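Local structure of molybdopterin biosynthesis moeA protein (Pyrococcus horikoshii, 1WU2) at residues D252-T257 with F294-Y299; G186-G191 with G231-D236; I214-L219 with V301-Q306. The protein probably helps to insert molybdenum into molybdopterin during biosynthesis of the molybdenum cofactor. All blocks are in the same frame, centred on the assembly; numbering follows the deposited sequence.

Interaction 1. Residues D252-T257 with F294-Y299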
loop_
_atom_site.group_PDB
_atom_site.type_symbol
_atom_site.label_atom_id
_atom_site.label_comp_id
_atom_site.label_asym_id
_atom_site.label_seq_id
_atom_site.Cartn_x
_atom_site.Cartn_y
_atom_site.Cartn_z
ATOM N N ASP A 252 15.307 -0.468 -17.903
ATOM C CA ASP A 252 15.145 0.972 -18.103
ATOM C C ASP A 252 16.129 1.734 -17.217
ATOM O O ASP A 252 16.724 1.162 -16.307
ATOM C CB ASP A 252 13.680 1.414 -17.884
ATOM C CG ASP A 252 13.358 1.772 -16.431
ATOM O OD1 ASP A 252 14.073 2.600 -15.835
ATOM O OD2 ASP A 252 12.382 1.300 -15.808
ATOM N N ILE A 253 16.312 3.018 -17.506
ATOM C CA ILE A 253 17.223 3.861 -16.735
ATOM C C ILE A 253 16.638 5.268 -16.543
ATOM O O ILE A 253 16.053 5.850 -17.450
ATOM C CB ILE A 253 18.693 3.861 -17.341
ATOM C CG1 ILE A 253 19.238 5.274 -17.573
ATOM C CG2 ILE A 253 18.791 3.033 -18.628
ATOM C CD1 ILE A 253 19.889 5.865 -16.353
ATOM N N VAL A 254 16.807 5.782 -15.333
ATOM C CA VAL A 254 16.308 7.080 -14.919
ATOM C C VAL A 254 17.514 7.982 -14.690
ATOM O O VAL A 254 18.467 7.578 -14.039
ATOM C CB VAL A 254 15.502 6.933 -13.600
ATOM C CG1 VAL A 254 15.492 8.224 -12.804
ATOM C CG2 VAL A 254 14.077 6.454 -13.882
ATOM N N LEU A 255 17.484 9.196 -15.232
ATOM C CA LEU A 255 18.550 10.165 -14.975
ATOM C C LEU A 255 18.020 11.564 -14.650
ATOM O O LEU A 255 17.026 12.013 -15.208
ATOM C CB LEU A 255 19.564 10.211 -16.125
ATOM C CG LEU A 255 19.067 10.502 -17.540
ATOM C CD1 LEU A 255 19.166 11.990 -17.865
ATOM C CD2 LEU A 255 19.869 9.686 -18.545
ATOM N N ILE A 256 18.744 12.237 -13.761
ATOM C CA ILE A 256 18.374 13.525 -13.187
ATOM C C ILE A 256 19.130 14.646 -13.902
ATOM O O ILE A 256 20.186 14.402 -14.481
ATOM C CB ILE A 256 18.759 13.507 -11.682
ATOM C CG1 ILE A 256 17.953 12.444 -10.926
ATOM C CG2 ILE A 256 18.601 14.872 -11.047
ATOM C CD1 ILE A 256 16.452 12.572 -11.057
ATOM N N THR A 257 18.596 15.866 -13.869
ATOM C CA THR A 257 19.325 17.028 -14.388
ATOM C C THR A 257 20.372 17.493 -13.374
ATOM O O THR A 257 21.042 18.509 -13.571
ATOM C CB THR A 257 18.367 18.184 -14.749
ATOM O OG1 THR A 257 19.065 19.168 -15.525
ATOM C CG2 THR A 257 17.915 18.956 -13.517
ATOM N N PHE A 294 14.640 7.736 -19.143
ATOM C CA PHE A 294 13.703 8.727 -18.631
ATOM C C PHE A 294 14.490 9.949 -18.159
ATOM O O PHE A 294 15.238 9.862 -17.188
ATOM C CB PHE A 294 12.925 8.150 -17.437
ATOM C CG PHE A 294 11.995 7.014 -17.791
ATOM C CD1 PHE A 294 10.619 7.167 -17.671
ATOM C CD2 PHE A 294 12.489 5.790 -18.214
ATOM C CE1 PHE A 294 9.757 6.126 -17.984
ATOM C CE2 PHE A 294 11.631 4.747 -18.531
ATOM C CZ PHE A 294 10.264 4.915 -18.414
ATOM N N ILE A 295 14.322 11.079 -18.842
ATOM C CA ILE A 295 14.974 12.334 -18.452
ATOM C C ILE A 295 14.116 13.053 -17.405
ATOM O O ILE A 295 13.007 13.493 -17.701
ATOM C CB ILE A 295 15.208 13.279 -19.673
ATOM C CG1 ILE A 295 15.570 12.513 -20.958
ATOM C CG2 ILE A 295 16.295 14.298 -19.351
ATOM C CD1 ILE A 295 16.744 11.558 -20.836
HETATM N N MSE A 296 14.645 13.186 -16.191
HETATM C CA MSE A 296 13.899 13.746 -15.062
HETATM C C MSE A 296 14.424 15.141 -14.692
HETATM O O MSE A 296 15.414 15.610 -15.257
HETATM C CB MSE A 296 13.949 12.808 -13.845
HETATM C CG MSE A 296 14.113 11.321 -14.171
HETATM SE SE MSE A 296 12.702 10.167 -13.450
HETATM C CE MSE A 296 11.347 10.664 -14.667
ATOM N N SER A 297 13.777 15.773 -13.712
ATOM C CA SER A 297 13.866 17.226 -13.515
ATOM C C SER A 297 14.835 17.734 -12.441
ATOM O O SER A 297 15.134 18.930 -12.406
ATOM C CB SER A 297 12.470 17.787 -13.222
ATOM O OG SER A 297 12.516 18.742 -12.177
ATOM N N GLY A 298 15.283 16.866 -11.538
ATOM C CA GLY A 298 16.257 17.259 -10.528
ATOM C C GLY A 298 15.729 17.844 -9.230
ATOM O O GLY A 298 16.393 17.723 -8.199
ATOM N N TYR A 299 14.563 18.480 -9.263
ATOM C CA TYR A 299 13.956 19.002 -8.041
ATOM C C TYR A 299 12.936 17.993 -7.499
ATOM O O TYR A 299 12.076 17.537 -8.245
ATOM C CB TYR A 299 13.341 20.382 -8.294
ATOM C CG TYR A 299 14.398 21.474 -8.309
ATOM C CD1 TYR A 299 14.556 22.312 -9.413
ATOM C CD2 TYR A 299 15.272 21.641 -7.228
ATOM C CE1 TYR A 299 15.546 23.300 -9.433
ATOM C CE2 TYR A 299 16.256 22.619 -7.239
ATOM C CZ TYR A 299 16.390 23.444 -8.341
ATOM O OH TYR A 299 17.368 24.409 -8.340
#

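Interaction 2. Residues G186-G191 with G231-D236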
loop_
_atom_site.group_PDB
_atom_site.type_symbol
_atom_site.label_atom_id
_atom_site.label_comp_id
_atom_site.label_asym_id
_atom_site.label_seq_id
_atom_site.Cartn_x
_atom_site.Cartn_y
_atom_site.Cartn_z
ATOM N N GLY A 186 18.108 1.653 -13.575
ATOM C CA GLY A 186 19.288 2.458 -13.323
ATOM C C GLY A 186 18.930 3.854 -12.842
ATOM O O GLY A 186 17.886 4.392 -13.203
ATOM N N ILE A 187 19.799 4.432 -12.019
ATOM C CA ILE A 187 19.599 5.772 -11.477
ATOM C C ILE A 187 20.906 6.556 -11.583
ATOM O O ILE A 187 21.866 6.263 -10.870
ATOM C CB ILE A 187 19.127 5.700 -10.000
ATOM C CG1 ILE A 187 17.740 5.051 -9.908
ATOM C CG2 ILE A 187 19.101 7.092 -9.374
ATOM C CD1 ILE A 187 17.255 4.800 -8.488
ATOM N N ILE A 188 20.935 7.537 -12.484
ATOM C CA ILE A 188 22.073 8.441 -12.639
ATOM C C ILE A 188 21.672 9.826 -12.169
ATOM O O ILE A 188 20.741 10.404 -12.708
ATOM C CB ILE A 188 22.493 8.555 -14.119
ATOM C CG1 ILE A 188 22.795 7.188 -14.725
ATOM C CG2 ILE A 188 23.709 9.459 -14.250
ATOM C CD1 ILE A 188 22.901 7.220 -16.244
ATOM N N ILE A 189 22.374 10.365 -11.180
ATOM C CA ILE A 189 22.172 11.752 -10.774
ATOM C C ILE A 189 23.224 12.604 -11.486
ATOM O O ILE A 189 24.343 12.149 -11.708
ATOM C CB ILE A 189 22.257 11.904 -9.232
ATOM C CG1 ILE A 189 20.986 11.400 -8.525
ATOM C CG2 ILE A 189 22.420 13.359 -8.844
ATOM C CD1 ILE A 189 20.320 10.181 -9.111
ATOM N N THR A 190 22.856 13.828 -11.863
ATOM C CA THR A 190 23.761 14.740 -12.571
ATOM C C THR A 190 23.723 16.131 -11.939
ATOM O O THR A 190 22.658 16.608 -11.545
ATOM C CB THR A 190 23.386 14.801 -14.083
ATOM O OG1 THR A 190 24.208 13.895 -14.833
ATOM C CG2 THR A 190 23.689 16.159 -14.714
ATOM N N GLY A 191 24.889 16.775 -11.859
ATOM C CA GLY A 191 25.010 18.110 -11.292
ATOM C C GLY A 191 26.267 18.291 -10.458
ATOM O O GLY A 191 26.465 17.576 -9.476
ATOM N N GLY A 231 25.493 6.468 -9.068
ATOM C CA GLY A 231 26.050 7.577 -8.312
ATOM C C GLY A 231 25.817 8.953 -8.907
ATOM O O GLY A 231 25.200 9.098 -9.964
ATOM N N VAL A 232 26.325 9.962 -8.201
ATOM C CA VAL A 232 26.255 11.354 -8.634
ATOM C C VAL A 232 27.439 11.647 -9.546
ATOM O O VAL A 232 28.577 11.314 -9.220
ATOM C CB VAL A 232 26.296 12.325 -7.428
ATOM C CG1 VAL A 232 26.166 13.776 -7.891
ATOM C CG2 VAL A 232 25.205 11.982 -6.419
ATOM N N LEU A 233 27.162 12.280 -10.682
ATOM C CA LEU A 233 28.175 12.583 -11.690
ATOM C C LEU A 233 28.281 14.097 -11.884
ATOM O O LEU A 233 27.302 14.809 -11.672
ATOM C CB LEU A 233 27.797 11.933 -13.024
ATOM C CG LEU A 233 28.226 10.486 -13.295
ATOM C CD1 LEU A 233 28.140 9.600 -12.057
ATOM C CD2 LEU A 233 27.375 9.913 -14.415
ATOM N N PRO A 234 29.447 14.596 -12.292
ATOM C CA PRO A 234 29.578 16.021 -12.624
ATOM C C PRO A 234 28.996 16.339 -14.002
ATOM O O PRO A 234 28.777 15.426 -14.802
ATOM C CB PRO A 234 31.097 16.262 -12.611
ATOM C CG PRO A 234 31.737 14.940 -12.273
ATOM C CD PRO A 234 30.717 13.872 -12.482
ATOM N N ASP A 235 28.744 17.619 -14.259
ATOM C CA ASP A 235 28.320 18.082 -15.578
ATOM C C ASP A 235 29.507 17.996 -16.540
ATOM O O ASP A 235 30.313 18.923 -16.640
ATOM C CB ASP A 235 27.787 19.519 -15.508
ATOM C CG ASP A 235 26.460 19.618 -14.768
ATOM O OD1 ASP A 235 26.325 20.504 -13.893
ATOM O OD2 ASP A 235 25.493 18.857 -14.999
ATOM N N ASP A 236 29.606 16.865 -17.233
ATOM C CA ASP A 236 30.729 16.578 -18.120
ATOM C C ASP A 236 30.294 15.542 -19.155
ATOM O O ASP A 236 29.994 14.406 -18.800
ATOM C CB ASP A 236 31.915 16.054 -17.306
ATOM C CG ASP A 236 33.186 15.946 -18.124
ATOM O OD1 ASP A 236 33.308 14.986 -18.918
ATOM O OD2 ASP A 236 34.121 16.771 -18.036
HETATM O O HOH W 1 22.653 6.852 -7.516
#

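Interaction 3. Residues I214-L219 with V301-Q306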
loop_
_atom_site.group_PDB
_atom_site.type_symbol
_atom_site.label_atom_id
_atom_site.label_comp_id
_atom_site.label_asym_id
_atom_site.label_seq_id
_atom_site.Cartn_x
_atom_site.Cartn_y
_atom_site.Cartn_z
ATOM N N ILE A 214 18.044 8.654 -3.255
ATOM C CA ILE A 214 17.416 7.846 -2.215
ATOM C C ILE A 214 15.888 7.809 -2.346
ATOM O O ILE A 214 15.273 6.792 -2.034
ATOM C CB ILE A 214 17.863 8.317 -0.796
ATOM C CG1 ILE A 214 17.357 7.363 0.294
ATOM C CG2 ILE A 214 17.385 9.735 -0.496
ATOM C CD1 ILE A 214 17.747 5.915 0.103
HETATM N N MSE A 215 15.284 8.897 -2.825
HETATM C CA MSE A 215 13.834 8.935 -3.010
HETATM C C MSE A 215 13.408 8.018 -4.146
HETATM O O MSE A 215 12.416 7.306 -4.031
HETATM C CB MSE A 215 13.327 10.350 -3.285
HETATM C CG MSE A 215 11.802 10.421 -3.356
HETATM SE SE MSE A 215 11.111 12.200 -3.662
HETATM C CE MSE A 215 11.646 12.411 -5.513
ATOM N N LEU A 216 14.159 8.044 -5.240
ATOM C CA LEU A 216 13.880 7.179 -6.379
ATOM C C LEU A 216 14.151 5.707 -6.069
ATOM O O LEU A 216 13.478 4.839 -6.605
ATOM C CB LEU A 216 14.679 7.618 -7.611
ATOM C CG LEU A 216 14.166 8.880 -8.310
ATOM C CD1 LEU A 216 15.182 9.356 -9.344
ATOM C CD2 LEU A 216 12.814 8.639 -8.961
ATOM N N GLN A 217 15.122 5.425 -5.205
ATOM C CA GLN A 217 15.399 4.048 -4.794
ATOM C C GLN A 217 14.168 3.457 -4.109
ATOM O O GLN A 217 13.707 2.385 -4.474
ATOM C CB GLN A 217 16.605 3.981 -3.851
ATOM C CG GLN A 217 17.942 4.086 -4.563
ATOM C CD GLN A 217 19.076 4.483 -3.634
ATOM O OE1 GLN A 217 19.535 3.674 -2.825
ATOM N NE2 GLN A 217 19.535 5.723 -3.752
ATOM N N GLY A 218 13.633 4.177 -3.132
ATOM C CA GLY A 218 12.431 3.760 -2.436
ATOM C C GLY A 218 11.212 3.634 -3.332
ATOM O O GLY A 218 10.422 2.714 -3.167
ATOM N N LEU A 219 11.068 4.558 -4.279
ATOM C CA LEU A 219 9.894 4.603 -5.149
ATOM C C LEU A 219 9.906 3.442 -6.137
ATOM O O LEU A 219 8.859 2.865 -6.442
ATOM C CB LEU A 219 9.834 5.936 -5.907
ATOM C CG LEU A 219 9.357 7.168 -5.126
ATOM C CD1 LEU A 219 9.698 8.447 -5.887
ATOM C CD2 LEU A 219 7.864 7.094 -4.852
ATOM N N VAL A 301 10.111 17.661 -5.805
ATOM C CA VAL A 301 8.672 17.731 -6.064
ATOM C C VAL A 301 8.378 17.368 -7.520
ATOM O O VAL A 301 7.437 16.632 -7.806
ATOM C CB VAL A 301 8.091 19.130 -5.745
ATOM C CG1 VAL A 301 6.612 19.200 -6.119
ATOM C CG2 VAL A 301 8.286 19.469 -4.267
ATOM N N SER A 302 9.197 17.889 -8.424
ATOM C CA SER A 302 9.055 17.630 -9.856
ATOM C C SER A 302 9.394 16.188 -10.275
ATOM O O SER A 302 8.772 15.651 -11.187
ATOM C CB SER A 302 9.916 18.625 -10.636
ATOM O OG SER A 302 9.773 18.451 -12.032
ATOM N N VAL A 303 10.377 15.571 -9.623
ATOM C CA VAL A 303 10.720 14.169 -9.880
ATOM C C VAL A 303 9.591 13.239 -9.434
ATOM O O VAL A 303 9.329 12.230 -10.082
ATOM C CB VAL A 303 12.034 13.760 -9.157
ATOM C CG1 VAL A 303 12.230 12.239 -9.166
ATOM C CG2 VAL A 303 13.218 14.441 -9.795
ATOM N N PHE A 304 8.938 13.585 -8.328
ATOM C CA PHE A 304 7.857 12.781 -7.756
ATOM C C PHE A 304 6.661 12.727 -8.699
ATOM O O PHE A 304 6.099 11.662 -8.935
ATOM C CB PHE A 304 7.437 13.366 -6.407
ATOM C CG PHE A 304 6.395 12.556 -5.677
ATOM C CD1 PHE A 304 6.766 11.489 -4.867
ATOM C CD2 PHE A 304 5.047 12.884 -5.773
ATOM C CE1 PHE A 304 5.813 10.750 -4.182
ATOM C CE2 PHE A 304 4.088 12.151 -5.091
ATOM C CZ PHE A 304 4.470 11.081 -4.294
ATOM N N ALA A 305 6.278 13.883 -9.229
ATOM C CA ALA A 305 5.183 13.973 -10.191
ATOM C C ALA A 305 5.522 13.227 -11.483
ATOM O O ALA A 305 4.665 12.572 -12.075
ATOM C CB ALA A 305 4.871 15.423 -10.489
ATOM N N GLN A 306 6.776 13.323 -11.909
ATOM C CA GLN A 306 7.234 12.618 -13.101
ATOM C C GLN A 306 7.254 11.106 -12.886
ATOM O O GLN A 306 7.007 10.345 -13.815
ATOM C CB GLN A 306 8.620 13.106 -13.510
ATOM C CG GLN A 306 8.594 14.455 -14.215
ATOM C CD GLN A 306 9.975 15.051 -14.399
ATOM O OE1 GLN A 306 10.963 14.533 -13.868
ATOM N NE2 GLN A 306 10.050 16.143 -15.154
#

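Interaction 1. Residues D252-T257 with F294-Y299
I253 O lies at the edge of the F294 ring, near its plane, 3.6 Å from F294 CD2. D252 CB and V254 CG2 approach the ring obliquely, with D252 CB 4.0 Å from F294 CE2. The D252 carboxylate is turned 55° from the ring plane, and its buried OD2 has no partner in the model. Beyond this contact, Y289 packs edge-to-face with F294. The backbones pair as parallel strands. F294 N donates to I253 O (2.9 Å) and F294 O accepts from L255 N (3.1 Å), so F294 bridges two residues of its neighbour. M296 N then donates to L255 O (2.8 Å). The side chains of V254 and F294 leave one face of the sheet, where helices 212-222 and 300-319 cover them. The selenomethionine M296 is bent at chi2 and again at chi3, the latter 74°, which sets its SE across V254 CG1 at 3.5 Å. L255 and I295 lie side by side on the other face, with L255 CD1 3.9 Å from I295 CD1. Past the paired strands, I256 CG2 rests on G298 CA at 3.4 Å. G298 has a positive phi (88°) and turns the chain towards Y299, the N-cap of helix 300-319. This is a pair of neighbouring parallel strands, the second running through G298 into helix 300-319, in the alpha/beta sheet of the probable molybdopterin-binding domain.

Interaction 2. Residues G186-G191 with G231-D236
G231 O accepts a weak hydrogen bond from I189 N at 3.3 Å, at the start of a parallel strand pairing. At the same edge G231 N donates to a water, which in turn gives a weak bond to I187 O. V232 is paired with I189, and V232 CG1 and V232 CG2 each lie 3.9 Å from I189 CG2, the two side chains meeting at a slant. V232 CG1 is anti to the backbone N (chi1 -178°) and also comes near G191 O. L233 is gripped through both of its backbone polar atoms. L233 N donates to I189 O at 3.0 Å, arriving 38° out of the carbonyl plane, while L233 O accepts from G191 N at 3.1 Å. Its side chain points to the other face from V232, and L233 CD2 touches I188 CG2 at 3.7 Å. I239 and I240 of helix 237-240 also pack on L233. The side chain of D235 turns back to G191 and T190. D235 OD2 lies 3.3 Å from the methyl T190 CG2, and D235 OD1 is 3.8 Å from G191 CA. D235 N is held by S192 OG, and A87 of the second subunit packs on D235. The chemistry thus divides: main-chain bonds set the register, one aliphatic pair packs on each face, I189 with V232 and I188 with L233, and D235 OD2 makes no hydrogen bond across the segments, while OD1 has its own just beyond them.

Interaction 3. Residues I214-L219 with V301-Q306
M215, a selenomethionine, reaches across to V303 and F304. Its CG is anti to the backbone N (chi1 -175°) and the chain stays extended through chi2. It bends at chi3 and lays its methyl against the second helix. M215 CE sits 3.7 Å from V303 CG1 and 4.1 Å from F304 N. M215 and V303 lie alongside one another, running in contrary senses. L216 comes at the same valine from another direction, at about a right angle. L216 CD2 is 3.7 Å from V303 CG1. L216 also packs on I256, just past the end of strand 252-255. One turn after M215, L219 takes up the F304 ring. L219 CD2 lies 4.2 Å from F304 CE1 and approaches the ring obliquely. F304 in turn packs edge-to-face with Y396 and touches L369 and F345. The same first helix meets the second subunit, where A167 of that subunit packs on M215 and P163 of that subunit on L219. The axes of the two segments lie 21° from parallel and 11.1 Å apart at the closest, and M215, L216 and L219 reach across the gap. No hydrogen bond links the two segments. The contact is buried and wholly apolar, so it rests on the fit of methyl groups, selenomethionine and ring, while backbone polar atoms are used within each helix, as in L219 N to M215 O.

Overall arrangement
All three contacts lie in the probable molybdopterin-binding domain. Interactions 1 and 2 have their centres about 9 Å apart and share one sheet, in which strands 226-233, 184-190, 252-255 and 293-295 are successive parallel neighbours. Backbone bonds join V254 N to G186 O and I256 N to I188 O. Interaction 3 has its centre about 10 Å from that of interaction 1 and about 15 Å from that of interaction 2, where helices 212-222 and 300-319 cover one face of this sheet. Along the chain interaction 2 closes before interaction 1 opens. Interaction 1 is nested inside the loop closed by interaction 3, while the segments of interactions 2 and 3 alternate. Helix 212-222 makes the beta-alpha-beta crossover between strands 184-190 and 226-233.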